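Local coordinates for protein Zgc:56074 (Danio rerio, PDB 3E9D) that probably hydrolyses the 2-phosphate of fructose 2,6-bisphosphate, and acts on fructose 1,6-bisphosphate as well, thereby restraining glycolysis, at residues M1-L6 / R222-I227; G26-L31 / S57-A62; L87-F92 / H183-R188; Q199-A204 / R238-F243. One frame throughout, in Å; residues are numbered along the deposited sequence.

Interaction 1: M1-L6 / R222-I227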
loop_
_atom_site.group_PDB
_atom_site.type_symbol
_atom_site.label_atom_id
_atom_site.label_comp_id
_atom_site.label_asym_id
_atom_site.label_seq_id
_atom_site.Cartn_x
_atom_site.Cartn_y
_atom_site.Cartn_z
ATOM N N MET A 1 9.153 -13.981 -15.170
ATOM C CA MET A 1 8.614 -15.361 -15.004
ATOM C C MET A 1 7.408 -15.481 -14.058
ATOM O O MET A 1 6.596 -16.380 -14.235
ATOM C CB MET A 1 9.711 -16.351 -14.630
ATOM C CG MET A 1 10.545 -15.993 -13.434
ATOM S SD MET A 1 11.820 -17.282 -13.194
ATOM C CE MET A 1 13.219 -16.554 -13.989
ATOM N N LEU A 2 7.290 -14.589 -13.073
ATOM C CA LEU A 2 6.063 -14.508 -12.287
ATOM C C LEU A 2 5.389 -13.148 -12.432
ATOM O O LEU A 2 6.036 -12.109 -12.294
ATOM C CB LEU A 2 6.303 -14.811 -10.798
ATOM C CG LEU A 2 5.054 -14.704 -9.894
ATOM C CD1 LEU A 2 4.032 -15.814 -10.197
ATOM C CD2 LEU A 2 5.450 -14.722 -8.421
ATOM N N THR A 3 4.095 -13.169 -12.724
ATOM C CA THR A 3 3.282 -11.963 -12.765
ATOM C C THR A 3 2.289 -12.039 -11.623
ATOM O O THR A 3 1.609 -13.049 -11.469
ATOM C CB THR A 3 2.508 -11.840 -14.086
ATOM O OG1 THR A 3 3.436 -11.650 -15.150
ATOM C CG2 THR A 3 1.523 -10.632 -14.052
ATOM N N PHE A 4 2.205 -10.975 -10.830
ATOM C CA PHE A 4 1.233 -10.928 -9.734
ATOM C C PHE A 4 0.701 -9.510 -9.529
ATOM O O PHE A 4 1.387 -8.527 -9.847
ATOM C CB PHE A 4 1.817 -11.511 -8.429
ATOM C CG PHE A 4 2.894 -10.666 -7.788
ATOM C CD1 PHE A 4 2.561 -9.690 -6.849
ATOM C CD2 PHE A 4 4.241 -10.868 -8.107
ATOM C CE1 PHE A 4 3.549 -8.892 -6.255
ATOM C CE2 PHE A 4 5.255 -10.092 -7.507
ATOM C CZ PHE A 4 4.897 -9.096 -6.571
ATOM N N ALA A 5 -0.539 -9.429 -9.053
ATOM C CA ALA A 5 -1.182 -8.165 -8.730
ATOM C C ALA A 5 -0.918 -7.828 -7.273
ATOM O O ALA A 5 -0.827 -8.728 -6.414
ATOM C CB ALA A 5 -2.694 -8.259 -8.971
ATOM N N LEU A 6 -0.775 -6.534 -6.999
ATOM C CA LEU A 6 -0.651 -6.061 -5.633
ATOM C C LEU A 6 -1.713 -4.993 -5.383
ATOM O O LEU A 6 -1.672 -3.929 -6.012
ATOM C CB LEU A 6 0.744 -5.469 -5.381
ATOM C CG LEU A 6 0.914 -4.840 -3.998
ATOM C CD1 LEU A 6 0.907 -5.923 -2.924
ATOM C CD2 LEU A 6 2.212 -4.011 -3.901
ATOM N N ARG A 222 -3.534 -0.176 -7.078
ATOM C CA ARG A 222 -3.200 -1.472 -7.669
ATOM C C ARG A 222 -2.047 -1.352 -8.655
ATOM O O ARG A 222 -2.081 -0.484 -9.534
ATOM C CB ARG A 222 -4.416 -2.096 -8.385
ATOM C CG ARG A 222 -4.157 -3.577 -8.856
ATOM C CD ARG A 222 -5.285 -4.204 -9.709
ATOM N NE ARG A 222 -6.590 -4.458 -9.038
ATOM C CZ ARG A 222 -6.709 -4.624 -7.745
ATOM N NH1 ARG A 222 -5.602 -4.565 -7.051
ATOM N NH2 ARG A 222 -7.882 -4.842 -7.143
ATOM N N PHE A 223 -1.047 -2.226 -8.487
ATOM C CA PHE A 223 0.060 -2.371 -9.421
ATOM C C PHE A 223 0.148 -3.844 -9.813
ATOM O O PHE A 223 -0.182 -4.722 -9.012
ATOM C CB PHE A 223 1.410 -1.949 -8.791
ATOM C CG PHE A 223 1.525 -0.468 -8.523
ATOM C CD1 PHE A 223 2.214 0.354 -9.411
ATOM C CD2 PHE A 223 0.949 0.101 -7.382
ATOM C CE1 PHE A 223 2.316 1.740 -9.184
ATOM C CE2 PHE A 223 1.054 1.483 -7.135
ATOM C CZ PHE A 223 1.745 2.303 -8.052
ATOM N N ILE A 224 0.575 -4.093 -11.050
ATOM C CA ILE A 224 0.908 -5.426 -11.506
ATOM C C ILE A 224 2.428 -5.508 -11.675
ATOM O O ILE A 224 3.039 -4.660 -12.369
ATOM C CB ILE A 224 0.236 -5.748 -12.875
ATOM C CG1 ILE A 224 -1.250 -5.323 -12.906
ATOM C CG2 ILE A 224 0.422 -7.244 -13.220
ATOM C CD1 ILE A 224 -2.114 -5.935 -11.786
ATOM N N PHE A 225 3.031 -6.521 -11.049
ATOM C CA PHE A 225 4.484 -6.733 -11.106
ATOM C C PHE A 225 4.809 -7.947 -11.963
ATOM O O PHE A 225 4.134 -8.978 -11.893
ATOM C CB PHE A 225 5.032 -7.021 -9.707
ATOM C CG PHE A 225 4.999 -5.844 -8.777
ATOM C CD1 PHE A 225 6.157 -5.099 -8.553
ATOM C CD2 PHE A 225 3.824 -5.482 -8.118
ATOM C CE1 PHE A 225 6.156 -4.013 -7.669
ATOM C CE2 PHE A 225 3.798 -4.374 -7.254
ATOM C CZ PHE A 225 4.968 -3.648 -7.020
ATOM N N THR A 226 5.851 -7.827 -12.770
ATOM C CA THR A 226 6.440 -9.001 -13.398
ATOM C C THR A 226 7.867 -9.108 -12.891
ATOM O O THR A 226 8.642 -8.148 -12.987
ATOM C CB THR A 226 6.404 -8.910 -14.929
ATOM O OG1 THR A 226 5.035 -8.926 -15.356
ATOM C CG2 THR A 226 7.138 -10.090 -15.552
ATOM N N ILE A 227 8.197 -10.267 -12.331
ATOM C CA ILE A 227 9.502 -10.471 -11.720
ATOM C C ILE A 227 10.269 -11.606 -12.411
ATOM O O ILE A 227 9.664 -12.611 -12.833
ATOM C CB ILE A 227 9.428 -10.663 -10.185
ATOM C CG1 ILE A 227 8.594 -11.883 -9.806
ATOM C CG2 ILE A 227 8.844 -9.385 -9.477
ATOM C CD1 ILE A 227 8.718 -12.272 -8.289
#
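Ile227 O is gripped by two backbone nitrogens at once: Met1 N at 2.8 Å, tilted 33° from the carbonyl plane, and Leu2 N, which lies in that plane. Two consecutive residues facing Ile227 define a classic beta bulge at the very start of strand 2-10. Beyond it the pairing with strand 220-230 is regular and antiparallel (161° between the directions of 2-6 and 222-227), with Leu2–Ile227, Phe4–Phe225 and Leu6–Phe223 as hydrogen-bonded pairs.

On the face carrying these residues, Phe4 and Phe225 have nearly parallel rings, but with centroids 5.3 Å apart they barely overlap. A CH-pi contact adds to this: Phe225 CB sits over one face of the Phe4 ring, 4.0 Å from its centroid. Phe4 reaches this place because its CG stands between backbone N and carbonyl carbon (chi1 70°), swinging the ring toward the neighbouring strand. Leu6 CD2 then meets Phe225 CE2 at 3.7 Å.

The other face is more mixed. Thr3 OG1 and Thr226 OG1 share a hydrogen bond of 3.2 Å, and Ala5 CB touches Ile224 CD1. The hydrogen-bonded pairs thus satisfy their backbone polar atoms across the strands, while Phe4 and Ile227 are buried against Leu139 and Phe140 of helix 125-146.

Interaction 2: G26-L31 / S57-A62. With PO4 (phosphate ion), chain C.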
loop_
_atom_site.group_PDB
_atom_site.type_symbol
_atom_site.label_atom_id
_atom_site.label_comp_id
_atom_site.label_asym_id
_atom_site.label_seq_id
_atom_site.Cartn_x
_atom_site.Cartn_y
_atom_site.Cartn_z
ATOM N N GLY A 26 4.027 4.940 17.355
ATOM C CA GLY A 26 3.993 4.857 18.811
ATOM C C GLY A 26 2.625 4.829 19.456
ATOM O O GLY A 26 2.440 4.207 20.501
ATOM N N ILE A 27 1.650 5.478 18.830
ATOM C CA ILE A 27 0.310 5.467 19.370
ATOM C C ILE A 27 -0.550 4.451 18.602
ATOM O O ILE A 27 -0.899 4.665 17.438
ATOM C CB ILE A 27 -0.280 6.889 19.364
ATOM C CG1 ILE A 27 0.701 7.841 20.066
ATOM C CG2 ILE A 27 -1.612 6.901 20.096
ATOM C CD1 ILE A 27 0.446 9.304 19.808
ATOM N N ASP A 28 -0.886 3.341 19.252
ATOM C CA ASP A 28 -1.483 2.208 18.549
ATOM C C ASP A 28 -3.023 2.196 18.675
ATOM O O ASP A 28 -3.619 1.234 19.131
ATOM C CB ASP A 28 -0.856 0.895 19.053
ATOM C CG ASP A 28 -1.035 -0.276 18.080
ATOM O OD1 ASP A 28 -1.458 -0.084 16.921
ATOM O OD2 ASP A 28 -0.726 -1.410 18.474
ATOM N N THR A 29 -3.651 3.274 18.238
ATOM C CA THR A 29 -5.099 3.448 18.335
ATOM C C THR A 29 -5.903 2.478 17.443
ATOM O O THR A 29 -5.430 2.054 16.381
ATOM C CB THR A 29 -5.476 4.840 17.883
ATOM O OG1 THR A 29 -4.936 5.033 16.571
ATOM C CG2 THR A 29 -4.885 5.888 18.790
ATOM N N PRO A 30 -7.133 2.140 17.878
ATOM C CA PRO A 30 -8.022 1.326 17.061
ATOM C C PRO A 30 -8.844 2.137 16.044
ATOM O O PRO A 30 -8.876 3.371 16.101
ATOM C CB PRO A 30 -8.943 0.673 18.100
ATOM C CG PRO A 30 -9.046 1.725 19.212
ATOM C CD PRO A 30 -7.659 2.353 19.249
ATOM N N LEU A 31 -9.505 1.433 15.122
ATOM C CA LEU A 31 -10.483 2.044 14.229
ATOM C C LEU A 31 -11.574 2.712 15.049
ATOM O O LEU A 31 -11.951 2.216 16.112
ATOM C CB LEU A 31 -11.145 0.982 13.345
ATOM C CG LEU A 31 -10.296 0.208 12.324
ATOM C CD1 LEU A 31 -11.167 -0.822 11.573
ATOM C CD2 LEU A 31 -9.647 1.170 11.368
ATOM N N SER A 57 0.693 -4.202 8.205
ATOM C CA SER A 57 1.572 -3.690 9.251
ATOM C C SER A 57 1.187 -4.287 10.624
ATOM O O SER A 57 0.099 -4.860 10.790
ATOM C CB SER A 57 1.578 -2.165 9.272
ATOM O OG SER A 57 0.667 -1.631 10.200
ATOM N N ASN A 58 2.116 -4.172 11.569
ATOM C CA ASN A 58 1.947 -4.601 12.949
ATOM C C ASN A 58 0.985 -3.710 13.764
ATOM O O ASN A 58 0.729 -4.003 14.925
ATOM C CB ASN A 58 3.341 -4.566 13.632
ATOM C CG ASN A 58 3.961 -3.173 13.591
ATOM O OD1 ASN A 58 4.171 -2.619 12.519
ATOM N ND2 ASN A 58 4.234 -2.589 14.760
ATOM N N LEU A 59 0.485 -2.615 13.181
ATOM C CA LEU A 59 -0.317 -1.624 13.926
ATOM C C LEU A 59 -1.812 -1.974 13.907
ATOM O O LEU A 59 -2.329 -2.395 12.886
ATOM C CB LEU A 59 -0.068 -0.195 13.394
ATOM C CG LEU A 59 1.399 0.281 13.529
ATOM C CD1 LEU A 59 1.656 1.588 12.751
ATOM C CD2 LEU A 59 1.767 0.427 14.995
ATOM N N GLN A 60 -2.465 -1.829 15.062
ATOM C CA GLN A 60 -3.839 -2.297 15.263
ATOM C C GLN A 60 -4.810 -1.772 14.194
ATOM O O GLN A 60 -5.609 -2.546 13.658
ATOM C CB GLN A 60 -4.341 -1.926 16.667
ATOM C CG GLN A 60 -5.799 -2.295 16.893
ATOM C CD GLN A 60 -6.320 -1.986 18.288
ATOM O OE1 GLN A 60 -5.852 -1.061 18.970
ATOM N NE2 GLN A 60 -7.313 -2.756 18.713
ATOM N N ARG A 61 -4.733 -0.475 13.879
ATOM C CA ARG A 61 -5.664 0.128 12.907
ATOM C C ARG A 61 -5.613 -0.583 11.547
ATOM O O ARG A 61 -6.638 -0.721 10.878
ATOM C CB ARG A 61 -5.444 1.650 12.759
ATOM C CG ARG A 61 -4.026 2.095 12.330
ATOM C CD ARG A 61 -3.804 3.562 12.733
ATOM N NE ARG A 61 -2.528 4.126 12.279
ATOM C CZ ARG A 61 -1.402 4.121 12.998
ATOM N NH1 ARG A 61 -1.386 3.563 14.201
ATOM N NH2 ARG A 61 -0.296 4.686 12.518
ATOM N N ALA A 62 -4.415 -1.028 11.160
ATOM C CA ALA A 62 -4.188 -1.735 9.893
ATOM C C ALA A 62 -4.624 -3.205 9.983
ATOM O O ALA A 62 -5.329 -3.733 9.085
ATOM C CB ALA A 62 -2.688 -1.626 9.486
HETATM P P PO4 C . -1.934 6.763 9.183
HETATM O O1 PO4 C . -1.470 5.636 10.070
HETATM O O2 PO4 C . -2.265 6.303 7.782
HETATM O O3 PO4 C . -3.185 7.396 9.746
HETATM O O4 PO4 C . -0.876 7.844 9.131
HETATM O O HOH W 1 -3.035 1.459 15.381
HETATM O O HOH W 2 -0.885 -3.688 17.300
#
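Two torsions set up this contact. Asp28 holds CG anti to its own nitrogen (chi1 -160°), which carries the carboxylate across to the start of helix 60-71. Arg61 places CG between backbone N and carbonyl carbon (chi1 58°), and its chain, extended from CG to NE, then delivers the guanidinium to the bound phosphate. Asp28 OD1 accepts from Gln60 N at 2.7 Å, the N-H coming in on the syn lone pair with an angle of 159°. OD1 also accepts a hydrogen bond from a water at 2.7 Å. That water donates to Thr29 O and accepts from Arg61 N and Arg61 NH1, so four protein atoms surround it and bind the loop, the helix backbone and the guanidinium together. A second water links Asp28 OD2 to Asn58 O. Asp28 OD1 and Arg61 NH1 stay 4.6 Å apart, too far for a salt bridge, and the first water lies between them.

In this histidine phosphatase, Arg61 brings the contact to the active-site phosphate, beside His11. The Arg61 guanidinium presents its edge to the anion, NE and NH2 both donating to PO4 O1 at 2.9 Å, with O1 in the plane of the group. NH2 is held in addition by Gly24 O, and Arg10, Asn17, His183 and Gly184 also donate to the anion. Behind the helix start, Ser57 OG accepts from Leu59 N in an ST turn. Farther along the loop, Leu31 CD2 rests 3.6 Å from Arg61 O, a carbonyl that accepts from Thr65 OG1.

Interaction 3: L87-F92 / H183-R188. With PO4 (phosphate ion), chain C.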
loop_
_atom_site.group_PDB
_atom_site.type_symbol
_atom_site.label_atom_id
_atom_site.label_comp_id
_atom_site.label_asym_id
_atom_site.label_seq_id
_atom_site.Cartn_x
_atom_site.Cartn_y
_atom_site.Cartn_z
ATOM N N LEU A 87 5.889 -2.592 7.059
ATOM C CA LEU A 87 4.754 -1.792 6.564
ATOM C C LEU A 87 4.205 -0.715 7.522
ATOM O O LEU A 87 3.181 -0.086 7.203
ATOM C CB LEU A 87 3.590 -2.711 6.158
ATOM C CG LEU A 87 3.885 -3.766 5.091
ATOM C CD1 LEU A 87 2.637 -4.632 4.840
ATOM C CD2 LEU A 87 4.349 -3.081 3.779
ATOM N N ARG A 88 4.830 -0.532 8.689
ATOM C CA ARG A 88 4.372 0.469 9.662
ATOM C C ARG A 88 4.485 1.873 9.106
ATOM O O ARG A 88 5.302 2.150 8.211
ATOM C CB ARG A 88 5.125 0.373 11.006
ATOM C CG ARG A 88 6.628 0.754 10.952
ATOM C CD ARG A 88 7.361 0.259 12.242
ATOM N NE ARG A 88 8.776 0.639 12.243
ATOM C CZ ARG A 88 9.759 -0.053 11.664
ATOM N NH1 ARG A 88 9.511 -1.184 10.998
ATOM N NH2 ARG A 88 11.007 0.393 11.745
ATOM N N GLU A 89 3.672 2.758 9.664
ATOM C CA GLU A 89 3.648 4.145 9.261
ATOM C C GLU A 89 5.009 4.821 9.511
ATOM O O GLU A 89 5.756 4.416 10.400
ATOM C CB GLU A 89 2.551 4.876 10.051
ATOM C CG GLU A 89 2.381 6.379 9.703
ATOM C CD GLU A 89 2.132 6.628 8.207
ATOM O OE1 GLU A 89 2.949 6.170 7.376
ATOM O OE2 GLU A 89 1.116 7.289 7.853
ATOM N N ARG A 90 5.311 5.850 8.720
ATOM C CA ARG A 90 6.425 6.731 8.998
ATOM C C ARG A 90 6.442 7.166 10.467
ATOM O O ARG A 90 5.409 7.569 11.027
ATOM C CB ARG A 90 6.345 7.960 8.092
ATOM C CG ARG A 90 7.472 8.947 8.324
ATOM C CD ARG A 90 7.503 9.988 7.204
ATOM N NE ARG A 90 8.678 10.827 7.376
ATOM C CZ ARG A 90 8.926 11.925 6.676
ATOM N NH1 ARG A 90 8.075 12.328 5.725
ATOM N NH2 ARG A 90 10.031 12.612 6.933
ATOM N N GLY A 91 7.615 7.076 11.097
ATOM C CA GLY A 91 7.752 7.532 12.482
ATOM C C GLY A 91 7.784 9.047 12.556
ATOM O O GLY A 91 8.477 9.694 11.771
ATOM N N PHE A 92 7.046 9.615 13.511
ATOM C CA PHE A 92 7.019 11.076 13.689
ATOM C C PHE A 92 7.616 11.545 15.014
ATOM O O PHE A 92 7.549 12.725 15.318
ATOM C CB PHE A 92 5.587 11.630 13.498
ATOM C CG PHE A 92 5.072 11.457 12.090
ATOM C CD1 PHE A 92 5.592 12.221 11.054
ATOM C CD2 PHE A 92 4.124 10.488 11.797
ATOM C CE1 PHE A 92 5.149 12.037 9.745
ATOM C CE2 PHE A 92 3.670 10.302 10.477
ATOM C CZ PHE A 92 4.178 11.069 9.467
ATOM N N HIS A 183 -0.367 2.370 5.672
ATOM C CA HIS A 183 -0.585 3.686 6.234
ATOM C C HIS A 183 -0.296 4.781 5.197
ATOM O O HIS A 183 0.469 4.554 4.260
ATOM C CB HIS A 183 0.315 3.851 7.453
ATOM C CG HIS A 183 0.109 2.786 8.478
ATOM N ND1 HIS A 183 -0.798 2.916 9.504
ATOM C CD2 HIS A 183 0.660 1.556 8.611
ATOM C CE1 HIS A 183 -0.792 1.814 10.233
ATOM N NE2 HIS A 183 0.088 0.975 9.712
ATOM N N GLY A 184 -0.893 5.954 5.397
ATOM C CA GLY A 184 -0.925 6.995 4.387
ATOM C C GLY A 184 0.434 7.504 3.954
ATOM O O GLY A 184 0.730 7.532 2.764
ATOM N N ALA A 185 1.261 7.910 4.911
ATOM C CA ALA A 185 2.571 8.451 4.570
ATOM C C ALA A 185 3.444 7.369 3.943
ATOM O O ALA A 185 4.065 7.597 2.903
ATOM C CB ALA A 185 3.248 9.095 5.773
ATOM N N PHE A 186 3.458 6.181 4.554
ATOM C CA PHE A 186 4.197 5.045 3.976
ATOM C C PHE A 186 3.782 4.710 2.532
ATOM O O PHE A 186 4.642 4.521 1.651
ATOM C CB PHE A 186 4.020 3.801 4.843
ATOM C CG PHE A 186 4.805 2.621 4.359
ATOM C CD1 PHE A 186 6.122 2.433 4.774
ATOM C CD2 PHE A 186 4.223 1.684 3.489
ATOM C CE1 PHE A 186 6.862 1.318 4.332
ATOM C CE2 PHE A 186 4.955 0.587 3.038
ATOM C CZ PHE A 186 6.276 0.400 3.466
ATOM N N ILE A 187 2.473 4.621 2.293
ATOM C CA ILE A 187 1.956 4.294 0.976
ATOM C C ILE A 187 2.319 5.377 -0.037
ATOM O O ILE A 187 2.685 5.066 -1.166
ATOM C CB ILE A 187 0.393 4.023 0.993
ATOM C CG1 ILE A 187 0.085 2.674 1.680
ATOM C CG2 ILE A 187 -0.184 4.050 -0.410
ATOM C CD1 ILE A 187 -1.390 2.541 2.189
ATOM N N ARG A 188 2.217 6.643 0.371
ATOM C CA ARG A 188 2.542 7.742 -0.526
ATOM C C ARG A 188 3.992 7.662 -0.961
ATOM O O ARG A 188 4.297 7.775 -2.152
ATOM C CB ARG A 188 2.281 9.101 0.128
ATOM C CG ARG A 188 2.133 10.212 -0.912
ATOM C CD ARG A 188 1.617 11.495 -0.256
ATOM N NE ARG A 188 1.333 12.514 -1.267
ATOM C CZ ARG A 188 1.054 13.787 -0.988
ATOM N NH1 ARG A 188 1.035 14.195 0.276
ATOM N NH2 ARG A 188 0.805 14.651 -1.974
HETATM P P PO4 C . -1.934 6.763 9.183
HETATM O O1 PO4 C . -1.470 5.636 10.070
HETATM O O2 PO4 C . -2.265 6.303 7.782
HETATM O O3 PO4 C . -3.185 7.396 9.746
HETATM O O4 PO4 C . -0.876 7.844 9.131
#
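Glu89 spans the gap to helix 184-197 with both carboxylate oxygens. Its CG lies anti to the backbone N, and a bend at chi2 (55°) turns the carboxylate onto the helix start. There OE1 accepts from Phe186 N at 2.9 Å and OE2 from Ala185 N at 3.0 Å, each through its syn lone pair. OE1 is gripped a second time by Arg90 N at 2.7 Å, arriving on the anti side and 23° out of the carboxylate plane. Three main-chain N-H groups therefore fix the rotation of the carboxylate.

This is the catalytic centre of a histidine phosphatase: Glu89 is assigned as proton donor or acceptor, probably acting beside the phosphohistidine residue His11, and His183 as a transition-state stabiliser. Glu89 OE2 stands only 2.4 Å from PO4 O4. Replacing Glu89 with glutamine would probably cost at least one of the paired N-H bonds at the helix start, since its amide NH2 cannot accept from them, and leave the group freer to turn.

His183 packs its ring face against Glu89 CB, 4.0 Å from the centroid, with CG anti to the carbonyl carbon. Its ND1 donates to PO4 O1 at 2.9 Å, while NE2 is held by Ser57 OG, so both ring nitrogens are committed. The N-H of Gly184, first residue of the helix, donates almost straight (174°) to PO4 O2. Next to the site, Phe186 takes Leu87 CA over one ring face and meets Leu87 CD2 through CE2.

Interaction 4: Q199-A204 / R238-F243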
loop_
_atom_site.group_PDB
_atom_site.type_symbol
_atom_site.label_atom_id
_atom_site.label_comp_id
_atom_site.label_asym_id
_atom_site.label_seq_id
_atom_site.Cartn_x
_atom_site.Cartn_y
_atom_site.Cartn_z
ATOM N N GLN A 199 11.485 1.552 -13.170
ATOM C CA GLN A 199 10.837 1.462 -14.482
ATOM C C GLN A 199 9.358 1.153 -14.251
ATOM O O GLN A 199 9.022 0.172 -13.594
ATOM C CB GLN A 199 11.518 0.396 -15.362
ATOM C CG GLN A 199 10.687 -0.134 -16.542
ATOM C CD GLN A 199 10.775 0.711 -17.812
ATOM O OE1 GLN A 199 11.537 1.678 -17.898
ATOM N NE2 GLN A 199 9.989 0.338 -18.812
ATOM N N CYS A 200 8.472 1.991 -14.781
ATOM C CA CYS A 200 7.057 1.871 -14.452
ATOM C C CYS A 200 6.195 2.391 -15.587
ATOM O O CYS A 200 6.526 3.415 -16.198
ATOM C CB CYS A 200 6.755 2.648 -13.165
ATOM S SG CYS A 200 5.071 2.353 -12.468
ATOM N N CYS A 201 5.094 1.688 -15.855
ATOM C CA CYS A 201 4.115 2.098 -16.850
ATOM C C CYS A 201 2.861 2.579 -16.145
ATOM O O CYS A 201 2.436 2.001 -15.143
ATOM C CB CYS A 201 3.749 0.959 -17.823
ATOM S SG CYS A 201 5.173 0.016 -18.537
ATOM N N LEU A 202 2.281 3.648 -16.671
ATOM C CA LEU A 202 1.047 4.196 -16.144
ATOM C C LEU A 202 0.059 4.297 -17.309
ATOM O O LEU A 202 0.457 4.697 -18.405
ATOM C CB LEU A 202 1.291 5.573 -15.497
ATOM C CG LEU A 202 2.051 5.660 -14.166
ATOM C CD1 LEU A 202 2.326 7.086 -13.824
ATOM C CD2 LEU A 202 1.289 4.979 -13.025
ATOM N N PRO A 203 -1.223 3.956 -17.069
ATOM C CA PRO A 203 -2.272 3.819 -18.084
ATOM C C PRO A 203 -2.759 5.163 -18.651
ATOM O O PRO A 203 -2.443 6.219 -18.088
ATOM C CB PRO A 203 -3.398 3.117 -17.314
ATOM C CG PRO A 203 -3.227 3.630 -15.888
ATOM C CD PRO A 203 -1.737 3.712 -15.701
ATOM N N ALA A 204 -3.500 5.112 -19.763
ATOM C CA ALA A 204 -4.082 6.296 -20.383
ATOM C C ALA A 204 -5.008 7.034 -19.432
ATOM O O ALA A 204 -5.808 6.418 -18.733
ATOM C CB ALA A 204 -4.847 5.917 -21.667
ATOM N N ARG A 238 8.896 -5.473 -15.072
ATOM C CA ARG A 238 7.787 -4.592 -15.426
ATOM C C ARG A 238 6.945 -4.301 -14.189
ATOM O O ARG A 238 6.656 -5.203 -13.411
ATOM C CB ARG A 238 6.932 -5.226 -16.511
ATOM C CG ARG A 238 5.757 -4.355 -16.973
ATOM C CD ARG A 238 5.096 -4.987 -18.186
ATOM N NE ARG A 238 6.087 -5.200 -19.239
ATOM C CZ ARG A 238 5.920 -5.994 -20.293
ATOM N NH1 ARG A 238 4.785 -6.663 -20.458
ATOM N NH2 ARG A 238 6.893 -6.104 -21.190
ATOM N N ILE A 239 6.608 -3.026 -14.002
ATOM C CA ILE A 239 5.659 -2.586 -12.986
ATOM C C ILE A 239 4.592 -1.771 -13.729
ATOM O O ILE A 239 4.911 -0.800 -14.435
ATOM C CB ILE A 239 6.358 -1.749 -11.884
ATOM C CG1 ILE A 239 7.511 -2.564 -11.257
ATOM C CG2 ILE A 239 5.340 -1.280 -10.826
ATOM C CD1 ILE A 239 8.428 -1.773 -10.345
ATOM N N GLN A 240 3.338 -2.189 -13.618
ATOM C CA GLN A 240 2.244 -1.497 -14.287
ATOM C C GLN A 240 1.312 -0.916 -13.235
ATOM O O GLN A 240 0.701 -1.660 -12.460
ATOM C CB GLN A 240 1.468 -2.445 -15.220
ATOM C CG GLN A 240 0.137 -1.860 -15.788
ATOM C CD GLN A 240 0.349 -0.910 -16.972
ATOM O OE1 GLN A 240 1.034 -1.256 -17.929
ATOM N NE2 GLN A 240 -0.241 0.288 -16.907
ATOM N N GLY A 241 1.200 0.410 -13.214
ATOM C CA GLY A 241 0.189 1.054 -12.394
ATOM C C GLY A 241 -1.183 0.813 -13.000
ATOM O O GLY A 241 -1.338 0.854 -14.212
ATOM N N VAL A 242 -2.176 0.523 -12.170
ATOM C CA VAL A 242 -3.555 0.334 -12.678
ATOM C C VAL A 242 -4.460 1.470 -12.195
ATOM O O VAL A 242 -5.067 2.165 -13.006
ATOM C CB VAL A 242 -4.129 -1.063 -12.307
ATOM C CG1 VAL A 242 -5.525 -1.290 -12.898
ATOM C CG2 VAL A 242 -3.158 -2.196 -12.750
ATOM N N PHE A 243 -4.541 1.665 -10.880
ATOM C CA PHE A 243 -5.270 2.796 -10.304
ATOM C C PHE A 243 -4.632 3.174 -8.971
ATOM O O PHE A 243 -3.938 2.346 -8.343
ATOM C CB PHE A 243 -6.792 2.534 -10.194
ATOM C CG PHE A 243 -7.171 1.249 -9.443
ATOM C CD1 PHE A 243 -7.224 1.229 -8.048
ATOM C CD2 PHE A 243 -7.505 0.085 -10.146
ATOM C CE1 PHE A 243 -7.608 0.069 -7.343
ATOM C CE2 PHE A 243 -7.889 -1.101 -9.464
ATOM C CZ PHE A 243 -7.940 -1.107 -8.061
HETATM O O HOH W 3 7.384 -1.343 -16.274
#
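Two backbone bonds form the first shell. Cys201 N donates to Ile239 O at 2.9 Å with an angle of 171°, and Gly241 N donates to Cys201 O at 2.8 Å. Cys201 thus uses both its N-H and its carbonyl toward strand 233-246, flanking Gln240 in a single bridge, and the two chains run nearly the same way, 18° apart. Ile239 O is approached as well by Cys200 CA, a CA-H...O contact of 3.4 Å.

Around this bridge lie small side-chain contacts. Cys200 SG meets Ile239 CG2 at 4.0 Å. Pro203 CD rests 3.2 Å from Gly241 O, and Leu202 CD2 reaches the alpha carbon of Gly241. That residue has no side chain, and a beta carbon modelled there would clash with Leu202 CD2.

Gln240 frames the other flank. Its CG is anti to the backbone N, and a turn at chi2 (80°) bends the amide back toward the loop, where NE2 can also reach Gly241 O, donating to it at 3.0 Å. OE1 of Gln240 comes to 3.5 Å from Cys201 CB. A leucine here, lacking the amide, would probably leave Gly241 O without this donor and disturb the packing beside Cys201 and Pro203.

Farther out, Gln240 and Val242 bond through their backbones to Ile224 and Arg222 of strand 220-230, while Leu202 packs on Met208 and Val211. Leu202 and Pro203 belong to a potassium site seen in the crystal. The attachment therefore rests on main-chain polarity, with the absence of a side chain at Gly241 permitting the approach of Leu202.

Overall arrangement
Interactions 1 and 4 share one sheet: strand 220-230 lies between strands 2-10 and 233-246, and Ile224 O to Gln240 N and Thr226 N to Arg238 O, both 2.8 Å, are probable hydrogen bonds joining the two contacts, whose centres are about 11 Å apart. Interactions 2 and 3 meet at the active site, with centres about 12 Å apart. Both touch the same phosphate, and Ser57 OG lies 2.7 Å from His183 NE2. The pairs sit on opposite sides of the chain's centre: interactions 1 and 3 have centres about 22 Å apart, interactions 2 and 4 about 30 Å. Along the chain, interactions 2 and 3 nest within the loop closed by interaction 1.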